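Local coordinates for retinol dehydratase (Spodoptera frugiperda, PDB 1FMJ), which probably dehydrates retinol to anhydroretinol, using a sulfotransferase-type fold that binds retinol and adenosine-3'-5'-diphosphate in adjoining pockets, at residues 78-83 / 97-102; 285-288 / 292-295; 297-302 / 307-312. All blocks are in the same frame, centred on the assembly; numbering follows the deposited sequence.

Contact 1: 78-83 / 97-102. With A3P (adenosine-3'-5'-diphosphate), chain G.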
loop_
_atom_site.group_PDB
_atom_site.type_symbol
_atom_site.label_atom_id
_atom_site.label_comp_id
_atom_site.label_asym_id
_atom_site.label_seq_id
_atom_site.Cartn_x
_atom_site.Cartn_y
_atom_site.Cartn_z
ATOM N N MET A 78 6.840 4.751 5.945
ATOM C CA MET A 78 7.506 4.998 7.221
ATOM C C MET A 78 8.050 3.692 7.755
ATOM O O MET A 78 9.227 3.576 8.097
ATOM C CB MET A 78 6.519 5.515 8.263
ATOM C CG MET A 78 5.809 6.776 7.899
ATOM S SD MET A 78 4.548 7.091 9.103
ATOM C CE MET A 78 5.559 7.578 10.513
ATOM N N THR A 79 7.153 2.717 7.845
ATOM C CA THR A 79 7.482 1.395 8.353
ATOM C C THR A 79 8.623 0.772 7.561
ATOM O O THR A 79 9.537 0.186 8.139
ATOM C CB THR A 79 6.259 0.463 8.284
ATOM O OG1 THR A 79 5.154 1.080 8.950
ATOM C CG2 THR A 79 6.563 -0.877 8.955
ATOM N N GLN A 80 8.573 0.891 6.238
ATOM C CA GLN A 80 9.636 0.324 5.408
ATOM C C GLN A 80 10.992 0.901 5.785
ATOM O O GLN A 80 11.979 0.181 5.860
ATOM C CB GLN A 80 9.387 0.602 3.931
ATOM C CG GLN A 80 8.318 -0.265 3.318
ATOM C CD GLN A 80 8.072 0.078 1.879
ATOM O OE1 GLN A 80 8.922 -0.150 1.024
ATOM N NE2 GLN A 80 6.903 0.636 1.599
ATOM N N GLU A 81 11.031 2.207 6.012
ATOM C CA GLU A 81 12.277 2.876 6.358
ATOM C C GLU A 81 12.769 2.435 7.720
ATOM O O GLU A 81 13.949 2.107 7.882
ATOM C CB GLU A 81 12.092 4.392 6.333
ATOM C CG GLU A 81 13.382 5.181 6.555
ATOM C CD GLU A 81 14.344 5.128 5.374
ATOM O OE1 GLU A 81 15.387 5.811 5.438
ATOM O OE2 GLU A 81 14.065 4.417 4.385
ATOM N N LEU A 82 11.866 2.429 8.701
ATOM C CA LEU A 82 12.221 2.010 10.050
ATOM C C LEU A 82 12.770 0.588 10.020
ATOM O O LEU A 82 13.858 0.317 10.532
ATOM C CB LEU A 82 10.995 2.050 10.967
ATOM C CG LEU A 82 10.412 3.420 11.295
ATOM C CD1 LEU A 82 9.132 3.252 12.122
ATOM C CD2 LEU A 82 11.442 4.237 12.051
ATOM N N VAL A 83 12.001 -0.311 9.410
ATOM C CA VAL A 83 12.372 -1.717 9.302
ATOM C C VAL A 83 13.702 -1.938 8.584
ATOM O O VAL A 83 14.475 -2.813 8.963
ATOM C CB VAL A 83 11.265 -2.521 8.561
ATOM C CG1 VAL A 83 11.760 -3.921 8.219
ATOM C CG2 VAL A 83 10.014 -2.611 9.425
ATOM N N THR A 97 19.774 4.941 -0.773
ATOM C CA THR A 97 19.377 4.372 -2.053
ATOM C C THR A 97 17.852 4.421 -2.108
ATOM O O THR A 97 17.188 4.429 -1.067
ATOM C CB THR A 97 19.849 2.906 -2.203
ATOM O OG1 THR A 97 21.273 2.873 -2.339
ATOM C CG2 THR A 97 19.236 2.270 -3.434
ATOM N N TYR A 98 17.301 4.467 -3.316
ATOM C CA TYR A 98 15.854 4.519 -3.490
ATOM C C TYR A 98 15.127 3.359 -2.801
ATOM O O TYR A 98 15.481 2.191 -2.970
ATOM C CB TYR A 98 15.503 4.543 -4.983
ATOM C CG TYR A 98 15.925 5.821 -5.686
ATOM C CD1 TYR A 98 16.842 5.797 -6.737
ATOM C CD2 TYR A 98 15.417 7.058 -5.284
ATOM C CE1 TYR A 98 17.250 6.979 -7.375
ATOM C CE2 TYR A 98 15.816 8.249 -5.911
ATOM C CZ TYR A 98 16.734 8.202 -6.955
ATOM O OH TYR A 98 17.144 9.376 -7.557
ATOM N N MET A 99 14.107 3.703 -2.022
ATOM C CA MET A 99 13.303 2.722 -1.306
ATOM C C MET A 99 12.827 1.663 -2.297
ATOM O O MET A 99 12.792 0.474 -1.988
ATOM C CB MET A 99 12.101 3.421 -0.656
ATOM C CG MET A 99 11.152 2.517 0.109
ATOM S SD MET A 99 11.869 1.882 1.629
ATOM C CE MET A 99 11.618 3.271 2.722
ATOM N N SER A 100 12.480 2.104 -3.499
ATOM C CA SER A 100 12.004 1.191 -4.527
ATOM C C SER A 100 13.064 0.166 -4.930
ATOM O O SER A 100 12.754 -0.815 -5.593
ATOM C CB SER A 100 11.536 1.977 -5.751
ATOM O OG SER A 100 12.581 2.772 -6.276
ATOM N N LEU A 101 14.313 0.395 -4.531
ATOM C CA LEU A 101 15.391 -0.541 -4.831
ATOM C C LEU A 101 15.693 -1.405 -3.604
ATOM O O LEU A 101 16.291 -2.472 -3.717
ATOM C CB LEU A 101 16.665 0.213 -5.255
ATOM C CG LEU A 101 16.887 0.543 -6.744
ATOM C CD1 LEU A 101 15.613 1.066 -7.379
ATOM C CD2 LEU A 101 18.005 1.571 -6.879
ATOM N N ARG A 102 15.282 -0.947 -2.428
ATOM C CA ARG A 102 15.542 -1.700 -1.211
ATOM C C ARG A 102 14.427 -2.704 -0.912
ATOM O O ARG A 102 14.628 -3.672 -0.178
ATOM C CB ARG A 102 15.745 -0.732 -0.040
ATOM C CG ARG A 102 17.107 -0.019 -0.068
ATOM C CD ARG A 102 17.263 0.979 1.084
ATOM N NE ARG A 102 16.510 2.202 0.830
ATOM C CZ ARG A 102 15.961 2.961 1.771
ATOM N NH1 ARG A 102 16.067 2.625 3.055
ATOM N NH2 ARG A 102 15.309 4.064 1.424
HETATM P P1 A3P G . -1.445 11.400 4.121
HETATM O O1P A3P G . -1.949 11.301 2.740
HETATM O O2P A3P G . -0.506 12.530 4.275
HETATM O O3P A3P G . -2.562 11.547 5.066
HETATM P P2 A3P G . 1.707 4.667 2.616
HETATM O O4P A3P G . 3.166 4.775 2.774
HETATM O O5P A3P G . 1.217 3.375 3.144
HETATM O O6P A3P G . 1.342 4.828 1.179
HETATM O "O5'" A3P G . 1.017 5.823 3.441
HETATM C "C5'" A3P G . 1.260 7.192 3.158
HETATM C "C4'" A3P G . 0.701 8.090 4.265
HETATM O "O4'" A3P G . 1.711 8.190 5.310
HETATM C "C3'" A3P G . 0.463 9.525 3.792
HETATM O "O3'" A3P G . -0.687 10.053 4.493
HETATM C "C2'" A3P G . 1.802 10.164 4.099
HETATM O "O2'" A3P G . 1.899 11.583 4.031
HETATM C "C1'" A3P G . 2.082 9.564 5.468
HETATM N N9 A3P G . 3.495 9.667 5.854
HETATM C C8 A3P G . 4.633 9.354 5.127
HETATM N N7 A3P G . 5.761 9.556 5.755
HETATM C C5 A3P G . 5.359 10.040 6.993
HETATM C C6 A3P G . 6.075 10.463 8.167
HETATM N N6 A3P G . 7.409 10.451 8.255
HETATM N N1 A3P G . 5.339 10.902 9.265
HETATM C C2 A3P G . 3.967 10.929 9.217
HETATM N N3 A3P G . 3.178 10.556 8.163
HETATM C C4 A3P G . 3.944 10.119 7.077
#
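Beyond the phosphate-binding loop of the sulfotransferase fold, helix 76-87 presents Gln80 and Glu81 to Met99 and Arg102 of the short helix 99-102. The polar core is a salt bridge in which both terminal nitrogens of Arg102 converge on one oxygen, Glu81 OE2: NH1 at 3.0 Å and NH2 at 3.2 Å. NH2 meets the syn lone pair of OE2, whereas NH1 approaches from above the carboxylate plane, because carboxylate and guanidinium stand nearly perpendicular (88°). The other oxygen of Glu81, OE1, is bonded to His281, and the Arg102 guanidinium also makes a cation-pi contact with Trp84, which probably helps to balance the buried charges. Met99 fills the space beside this pair. Its CG lies anti to the backbone N (chi1 179°), and bends further out set SD against Gln80 CB at 3.6 Å and CE against Glu81 OE2 at 3.2 Å. SD also lies over the rim of one guanidinium face, 4.0 Å above the plane of Arg102. Nearer the start of the same helix, Met78 CG touches the adenine at C5 of A3P, 3.4 Å away. A helix leading from a P-loop-like motif past the nucleotide into the core is characteristic of sulfotransferases.

Contact 2: 285-288 / 292-295. With A3P (adenosine-3'-5'-diphosphate), chain G.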
loop_
_atom_site.group_PDB
_atom_site.type_symbol
_atom_site.label_atom_id
_atom_site.label_comp_id
_atom_site.label_asym_id
_atom_site.label_seq_id
_atom_site.Cartn_x
_atom_site.Cartn_y
_atom_site.Cartn_z
ATOM N N GLU A 285 8.644 16.627 7.786
ATOM C CA GLU A 285 9.263 17.518 6.817
ATOM C C GLU A 285 10.556 16.944 6.264
ATOM O O GLU A 285 10.787 17.008 5.060
ATOM C CB GLU A 285 9.492 18.906 7.426
ATOM C CG GLU A 285 8.192 19.673 7.616
ATOM C CD GLU A 285 7.500 19.970 6.294
ATOM O OE1 GLU A 285 6.246 19.928 6.242
ATOM O OE2 GLU A 285 8.212 20.258 5.305
ATOM N N LYS A 286 11.392 16.372 7.125
ATOM C CA LYS A 286 12.640 15.782 6.649
ATOM C C LYS A 286 12.298 14.621 5.715
ATOM O O LYS A 286 12.743 14.569 4.569
ATOM C CB LYS A 286 13.488 15.266 7.816
ATOM C CG LYS A 286 14.871 14.779 7.380
ATOM C CD LYS A 286 15.682 14.172 8.526
ATOM C CE LYS A 286 17.067 13.727 8.030
ATOM N NZ LYS A 286 17.831 12.896 9.015
ATOM N N PHE A 287 11.487 13.695 6.213
ATOM C CA PHE A 287 11.085 12.533 5.428
ATOM C C PHE A 287 10.478 12.968 4.087
ATOM O O PHE A 287 10.812 12.433 3.027
ATOM C CB PHE A 287 10.069 11.707 6.221
ATOM C CG PHE A 287 10.020 10.257 5.829
ATOM C CD1 PHE A 287 11.082 9.408 6.124
ATOM C CD2 PHE A 287 8.911 9.737 5.178
ATOM C CE1 PHE A 287 11.035 8.063 5.771
ATOM C CE2 PHE A 287 8.858 8.396 4.824
ATOM C CZ PHE A 287 9.917 7.559 5.119
ATOM N N LYS A 288 9.603 13.966 4.144
ATOM C CA LYS A 288 8.934 14.465 2.951
ATOM C C LYS A 288 9.877 14.925 1.842
ATOM O O LYS A 288 9.610 14.683 0.671
ATOM C CB LYS A 288 7.984 15.605 3.321
ATOM C CG LYS A 288 7.182 16.143 2.142
ATOM C CD LYS A 288 6.036 17.009 2.624
ATOM C CE LYS A 288 5.158 17.467 1.475
ATOM N NZ LYS A 288 3.923 18.133 1.993
ATOM N N ALA A 292 15.020 9.826 -1.336
ATOM C CA ALA A 292 15.142 8.373 -1.359
ATOM C C ALA A 292 13.794 7.693 -1.122
ATOM O O ALA A 292 13.620 6.516 -1.445
ATOM C CB ALA A 292 16.151 7.911 -0.307
ATOM N N VAL A 293 12.838 8.439 -0.577
ATOM C CA VAL A 293 11.528 7.875 -0.277
ATOM C C VAL A 293 10.319 8.662 -0.775
ATOM O O VAL A 293 9.209 8.138 -0.783
ATOM C CB VAL A 293 11.351 7.683 1.252
ATOM C CG1 VAL A 293 12.486 6.842 1.810
ATOM C CG2 VAL A 293 11.303 9.045 1.951
ATOM N N ASN A 294 10.513 9.908 -1.196
ATOM C CA ASN A 294 9.375 10.703 -1.631
ATOM C C ASN A 294 8.912 10.500 -3.069
ATOM O O ASN A 294 7.982 11.168 -3.516
ATOM C CB ASN A 294 9.628 12.195 -1.379
ATOM C CG ASN A 294 10.781 12.745 -2.189
ATOM O OD1 ASN A 294 11.137 12.204 -3.230
ATOM N ND2 ASN A 294 11.354 13.846 -1.724
ATOM N N MET A 295 9.565 9.587 -3.781
ATOM C CA MET A 295 9.214 9.268 -5.161
ATOM C C MET A 295 9.239 10.459 -6.113
ATOM O O MET A 295 8.657 10.399 -7.200
ATOM C CB MET A 295 7.826 8.622 -5.204
ATOM C CG MET A 295 7.706 7.320 -4.422
ATOM S SD MET A 295 8.537 5.914 -5.215
ATOM C CE MET A 295 7.161 5.067 -5.914
HETATM P P1 A3P G . -1.445 11.400 4.121
HETATM O O1P A3P G . -1.949 11.301 2.740
HETATM O O2P A3P G . -0.506 12.530 4.275
HETATM O O3P A3P G . -2.562 11.547 5.066
HETATM P P2 A3P G . 1.707 4.667 2.616
HETATM O O4P A3P G . 3.166 4.775 2.774
HETATM O O5P A3P G . 1.217 3.375 3.144
HETATM O O6P A3P G . 1.342 4.828 1.179
HETATM O "O5'" A3P G . 1.017 5.823 3.441
HETATM C "C5'" A3P G . 1.260 7.192 3.158
HETATM C "C4'" A3P G . 0.701 8.090 4.265
HETATM O "O4'" A3P G . 1.711 8.190 5.310
HETATM C "C3'" A3P G . 0.463 9.525 3.792
HETATM O "O3'" A3P G . -0.687 10.053 4.493
HETATM C "C2'" A3P G . 1.802 10.164 4.099
HETATM O "O2'" A3P G . 1.899 11.583 4.031
HETATM C "C1'" A3P G . 2.082 9.564 5.468
HETATM N N9 A3P G . 3.495 9.667 5.854
HETATM C C8 A3P G . 4.633 9.354 5.127
HETATM N N7 A3P G . 5.761 9.556 5.755
HETATM C C5 A3P G . 5.359 10.040 6.993
HETATM C C6 A3P G . 6.075 10.463 8.167
HETATM N N6 A3P G . 7.409 10.451 8.255
HETATM N N1 A3P G . 5.339 10.902 9.265
HETATM C C2 A3P G . 3.967 10.929 9.217
HETATM N N3 A3P G . 3.178 10.556 8.163
HETATM C C4 A3P G . 3.944 10.119 7.077
#
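Lys288 O, in the last turn of helix 284-288, accepts a hydrogen bond from Asn294 ND2 at 3.1 Å, with an N-H...O angle of 156°. The oxygen lies close to the Asn294 amide plane, while ND2 is tilted 28° from the carbonyl plane. The side chain reaches back to the helix because Asn294 CG sits between its own backbone N and carbonyl carbon (chi1 64°). Its other end, OD1, receives the backbone N-H of Glu296, so both ends of the amide are used and its rotation is fixed. The Lys288 side chain runs the other way, extended, and gives its NZ to Arg312 O.

Beside this bond the contact is apolar. Val293 CG2 stands over the middle of the Phe287 ring, 3.8 Å from the centroid and almost on the ring normal, a CH-pi contact; the same methyl lies 3.6 Å from Phe287 O. Across the ring plane from Val293 comes the nucleotide: A3P N7 is 3.2 Å from Phe287 CD2, and the exocyclic A3P N6 is 3.6 Å from Phe287 CB. The ring thus has the valine methyl over one face and the adenine on the other side of its plane, met obliquely at N7, with Glu81 and Ile311 also touching it. An aromatic ring beside the base, backed by aliphatic side chains, forms the adenine-binding part of this sulfotransferase-type nucleotide pocket.

Contact 3: 297-302 / 307-312. With A3P (adenosine-3'-5'-diphosphate), chain G; RTL (retinol), chain H.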
loop_
_atom_site.group_PDB
_atom_site.type_symbol
_atom_site.label_atom_id
_atom_site.label_comp_id
_atom_site.label_asym_id
_atom_site.label_seq_id
_atom_site.Cartn_x
_atom_site.Cartn_y
_atom_site.Cartn_z
ATOM N N ASP A 297 11.611 11.370 -7.755
ATOM C CA ASP A 297 12.499 11.004 -8.850
ATOM C C ASP A 297 11.676 10.679 -10.094
ATOM O O ASP A 297 12.194 10.672 -11.212
ATOM C CB ASP A 297 13.354 9.794 -8.452
ATOM C CG ASP A 297 12.578 8.770 -7.632
ATOM O OD1 ASP A 297 12.006 9.160 -6.594
ATOM O OD2 ASP A 297 12.547 7.575 -8.009
ATOM N N TYR A 298 10.386 10.422 -9.894
ATOM C CA TYR A 298 9.501 10.103 -11.007
ATOM C C TYR A 298 8.876 11.340 -11.655
ATOM O O TYR A 298 8.365 11.266 -12.770
ATOM C CB TYR A 298 8.384 9.158 -10.554
ATOM C CG TYR A 298 8.830 7.741 -10.281
ATOM C CD1 TYR A 298 9.549 7.023 -11.234
ATOM C CD2 TYR A 298 8.505 7.103 -9.086
ATOM C CE1 TYR A 298 9.933 5.704 -11.005
ATOM C CE2 TYR A 298 8.885 5.780 -8.846
ATOM C CZ TYR A 298 9.596 5.090 -9.811
ATOM O OH TYR A 298 9.976 3.788 -9.587
ATOM N N ARG A 299 8.918 12.481 -10.977
ATOM C CA ARG A 299 8.310 13.665 -11.562
ATOM C C ARG A 299 9.010 14.105 -12.847
ATOM O O ARG A 299 8.356 14.568 -13.779
ATOM C CB ARG A 299 8.274 14.822 -10.560
ATOM C CG ARG A 299 7.341 15.950 -10.995
ATOM C CD ARG A 299 7.115 16.946 -9.876
ATOM N NE ARG A 299 6.508 16.320 -8.704
ATOM C CZ ARG A 299 5.205 16.143 -8.532
ATOM N NH1 ARG A 299 4.339 16.542 -9.454
ATOM N NH2 ARG A 299 4.764 15.574 -7.419
ATOM N N GLU A 300 10.331 13.953 -12.898
ATOM C CA GLU A 300 11.089 14.331 -14.089
ATOM C C GLU A 300 10.620 13.509 -15.284
ATOM O O GLU A 300 10.745 13.937 -16.429
ATOM C CB GLU A 300 12.590 14.116 -13.856
ATOM C CG GLU A 300 13.482 14.496 -15.036
ATOM C CD GLU A 300 13.504 13.441 -16.136
ATOM O OE1 GLU A 300 13.836 12.278 -15.832
ATOM O OE2 GLU A 300 13.200 13.773 -17.307
ATOM N N ILE A 301 10.071 12.329 -15.011
ATOM C CA ILE A 301 9.572 11.453 -16.070
ATOM C C ILE A 301 8.281 12.016 -16.667
ATOM O O ILE A 301 8.058 11.920 -17.873
ATOM C CB ILE A 301 9.308 10.020 -15.535
ATOM C CG1 ILE A 301 10.617 9.408 -15.024
ATOM C CG2 ILE A 301 8.712 9.149 -16.633
ATOM C CD1 ILE A 301 10.470 8.021 -14.433
ATOM N N GLY A 302 7.436 12.598 -15.819
ATOM C CA GLY A 302 6.190 13.176 -16.289
ATOM C C GLY A 302 4.929 12.427 -15.890
ATOM O O GLY A 302 3.834 12.754 -16.360
ATOM N N GLY A 307 0.772 19.406 -8.108
ATOM C CA GLY A 307 -0.030 19.613 -6.913
ATOM C C GLY A 307 -0.332 18.375 -6.091
ATOM O O GLY A 307 -1.231 18.393 -5.247
ATOM N N GLU A 308 0.401 17.297 -6.337
ATOM C CA GLU A 308 0.209 16.059 -5.590
ATOM C C GLU A 308 1.572 15.481 -5.264
ATOM O O GLU A 308 2.499 15.574 -6.065
ATOM C CB GLU A 308 -0.607 15.051 -6.401
ATOM C CG GLU A 308 -2.089 15.354 -6.420
ATOM C CD GLU A 308 -2.767 15.045 -5.090
ATOM O OE1 GLU A 308 -2.068 14.753 -4.091
ATOM O OE2 GLU A 308 -4.005 15.091 -5.046
ATOM N N HIS A 309 1.684 14.889 -4.083
ATOM C CA HIS A 309 2.934 14.320 -3.623
ATOM C C HIS A 309 2.696 12.980 -2.936
ATOM O O HIS A 309 1.637 12.757 -2.352
ATOM C CB HIS A 309 3.596 15.300 -2.652
ATOM C CG HIS A 309 3.909 16.629 -3.269
ATOM N ND1 HIS A 309 5.024 16.841 -4.053
ATOM C CD2 HIS A 309 3.219 17.794 -3.275
ATOM C CE1 HIS A 309 5.007 18.079 -4.515
ATOM N NE2 HIS A 309 3.922 18.679 -4.057
ATOM N N PHE A 310 3.692 12.102 -3.008
ATOM C CA PHE A 310 3.621 10.783 -2.386
ATOM C C PHE A 310 3.576 10.931 -0.862
ATOM O O PHE A 310 2.823 10.241 -0.191
ATOM C CB PHE A 310 4.833 9.948 -2.798
ATOM C CG PHE A 310 4.735 8.515 -2.388
ATOM C CD1 PHE A 310 3.736 7.699 -2.914
ATOM C CD2 PHE A 310 5.614 7.983 -1.450
ATOM C CE1 PHE A 310 3.614 6.375 -2.503
ATOM C CE2 PHE A 310 5.499 6.662 -1.035
ATOM C CZ PHE A 310 4.493 5.858 -1.565
ATOM N N ILE A 311 4.404 11.820 -0.323
ATOM C CA ILE A 311 4.419 12.108 1.111
ATOM C C ILE A 311 3.699 13.457 1.143
ATOM O O ILE A 311 4.268 14.487 0.782
ATOM C CB ILE A 311 5.858 12.204 1.640
ATOM C CG1 ILE A 311 6.533 10.832 1.493
ATOM C CG2 ILE A 311 5.860 12.618 3.116
ATOM C CD1 ILE A 311 7.967 10.795 1.955
ATOM N N ARG A 312 2.441 13.427 1.583
ATOM C CA ARG A 312 1.553 14.587 1.550
ATOM C C ARG A 312 1.352 15.476 2.777
ATOM O O ARG A 312 1.911 16.575 2.839
ATOM C CB ARG A 312 0.195 14.093 1.041
ATOM C CG ARG A 312 -0.798 15.146 0.561
ATOM C CD ARG A 312 -2.043 14.450 0.016
ATOM N NE ARG A 312 -2.733 13.703 1.070
ATOM C CZ ARG A 312 -3.592 14.240 1.932
ATOM N NH1 ARG A 312 -3.881 15.533 1.859
ATOM N NH2 ARG A 312 -4.142 13.492 2.883
HETATM P P1 A3P G . -1.445 11.400 4.121
HETATM O O1P A3P G . -1.949 11.301 2.740
HETATM O O2P A3P G . -0.506 12.530 4.275
HETATM O O3P A3P G . -2.562 11.547 5.066
HETATM P P2 A3P G . 1.707 4.667 2.616
HETATM O O4P A3P G . 3.166 4.775 2.774
HETATM O O5P A3P G . 1.217 3.375 3.144
HETATM O O6P A3P G . 1.342 4.828 1.179
HETATM O "O5'" A3P G . 1.017 5.823 3.441
HETATM C "C5'" A3P G . 1.260 7.192 3.158
HETATM C "C4'" A3P G . 0.701 8.090 4.265
HETATM O "O4'" A3P G . 1.711 8.190 5.310
HETATM C "C3'" A3P G . 0.463 9.525 3.792
HETATM O "O3'" A3P G . -0.687 10.053 4.493
HETATM C "C2'" A3P G . 1.802 10.164 4.099
HETATM O "O2'" A3P G . 1.899 11.583 4.031
HETATM C "C1'" A3P G . 2.082 9.564 5.468
HETATM N N9 A3P G . 3.495 9.667 5.854
HETATM C C8 A3P G . 4.633 9.354 5.127
HETATM N N7 A3P G . 5.761 9.556 5.755
HETATM C C5 A3P G . 5.359 10.040 6.993
HETATM C C6 A3P G . 6.075 10.463 8.167
HETATM N N6 A3P G . 7.409 10.451 8.255
HETATM N N1 A3P G . 5.339 10.902 9.265
HETATM C C2 A3P G . 3.967 10.929 9.217
HETATM N N3 A3P G . 3.178 10.556 8.163
HETATM C C4 A3P G . 3.944 10.119 7.077
HETATM C C1 RTL H . 1.092 4.617 -14.124
HETATM C C2 RTL H . 0.311 4.225 -15.419
HETATM C C3 RTL H . 0.919 3.032 -16.144
HETATM C C4 RTL H . 2.157 2.169 -15.911
HETATM C C5 RTL H . 2.793 2.704 -14.626
HETATM C C6 RTL H . 2.375 3.761 -13.802
HETATM C C7 RTL H . 3.099 4.157 -12.565
HETATM C C8 RTL H . 2.947 3.541 -11.356
HETATM C C9 RTL H . 3.657 3.927 -10.129
HETATM C C10 RTL H . 3.392 3.200 -8.982
HETATM C C11 RTL H . 3.935 3.342 -7.613
HETATM C C12 RTL H . 2.936 3.327 -6.668
HETATM C C13 RTL H . 2.870 3.428 -5.196
HETATM C C14 RTL H . 1.848 3.412 -4.289
HETATM C C15 RTL H . 1.473 2.134 -3.660
HETATM O O1 RTL H . 2.189 1.890 -2.525
HETATM C C16 RTL H . -0.036 4.476 -13.082
HETATM C C17 RTL H . 1.365 6.115 -14.339
HETATM C C18 RTL H . 4.071 1.906 -14.323
HETATM C C19 RTL H . 4.651 5.103 -10.155
HETATM C C20 RTL H . 4.319 3.584 -4.704
#
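The long loop between helices 284-288 and 325-338 carries the Arg-Lys-Gly motif of sulfotransferases, and within it Arg299 reaches Glu308 and His309, just ahead of that motif. Arg299 NH2 donates to Glu308 O in a short bond of 2.6 Å, bent at the hydrogen (142°) although the donor lies almost on the extension of the carbonyl bond. The arginine extends with CG opposite its backbone N (chi1 -165°) and then kinks at chi3, which swings the guanidinium edge onto the oxygen. Its NE forms a salt bridge with Glu296, and NH1 donates to Ala305 O. The second oxygen of Glu296 is hydrogen-bonded to His309 ND1, so one carboxylate ties the arginine to the imidazole; the two flat groups are inclined by 53°, with Arg299 NH2 and His309 ND1 3.6 Å apart.

Downstream, segment 307-312 borders both ligands. Phe310 CE1 packs on the retinol methyl C20 at 3.6 Å, while Ile311 CG2 lies beside the adenine. Arg312 then holds the 3' end of the nucleotide: its backbone N donates to A3P O2' at 3.1 Å, and its NE to the phosphate oxygen A3P O1P at 3.0 Å, with a weak second bond from NH2 to the same O1P.

Contacts 1 and 2 are buried, whereas contact 3 is partly buried and nearer the surface. Contact 1 joins two helices through a shared carboxylate oxygen and a methionine; contact 2 sets the end of a helix against the following loop by one amide bond and a CH-pi contact; contact 3 joins two parts of that loop by arginine-to-carbonyl bonding. They abut in turn: Met99 CE packs on Val293 CG1, Met99 N probably bonds to Ala292 O, and Phe287 O meets Ile311 CD1. All three touch A3P, contacts 1 and 2 at its adenine and contact 3 also at its ribose and 3'-phosphate, while Met295 and Phe310 bring contacts 2 and 3 to retinol.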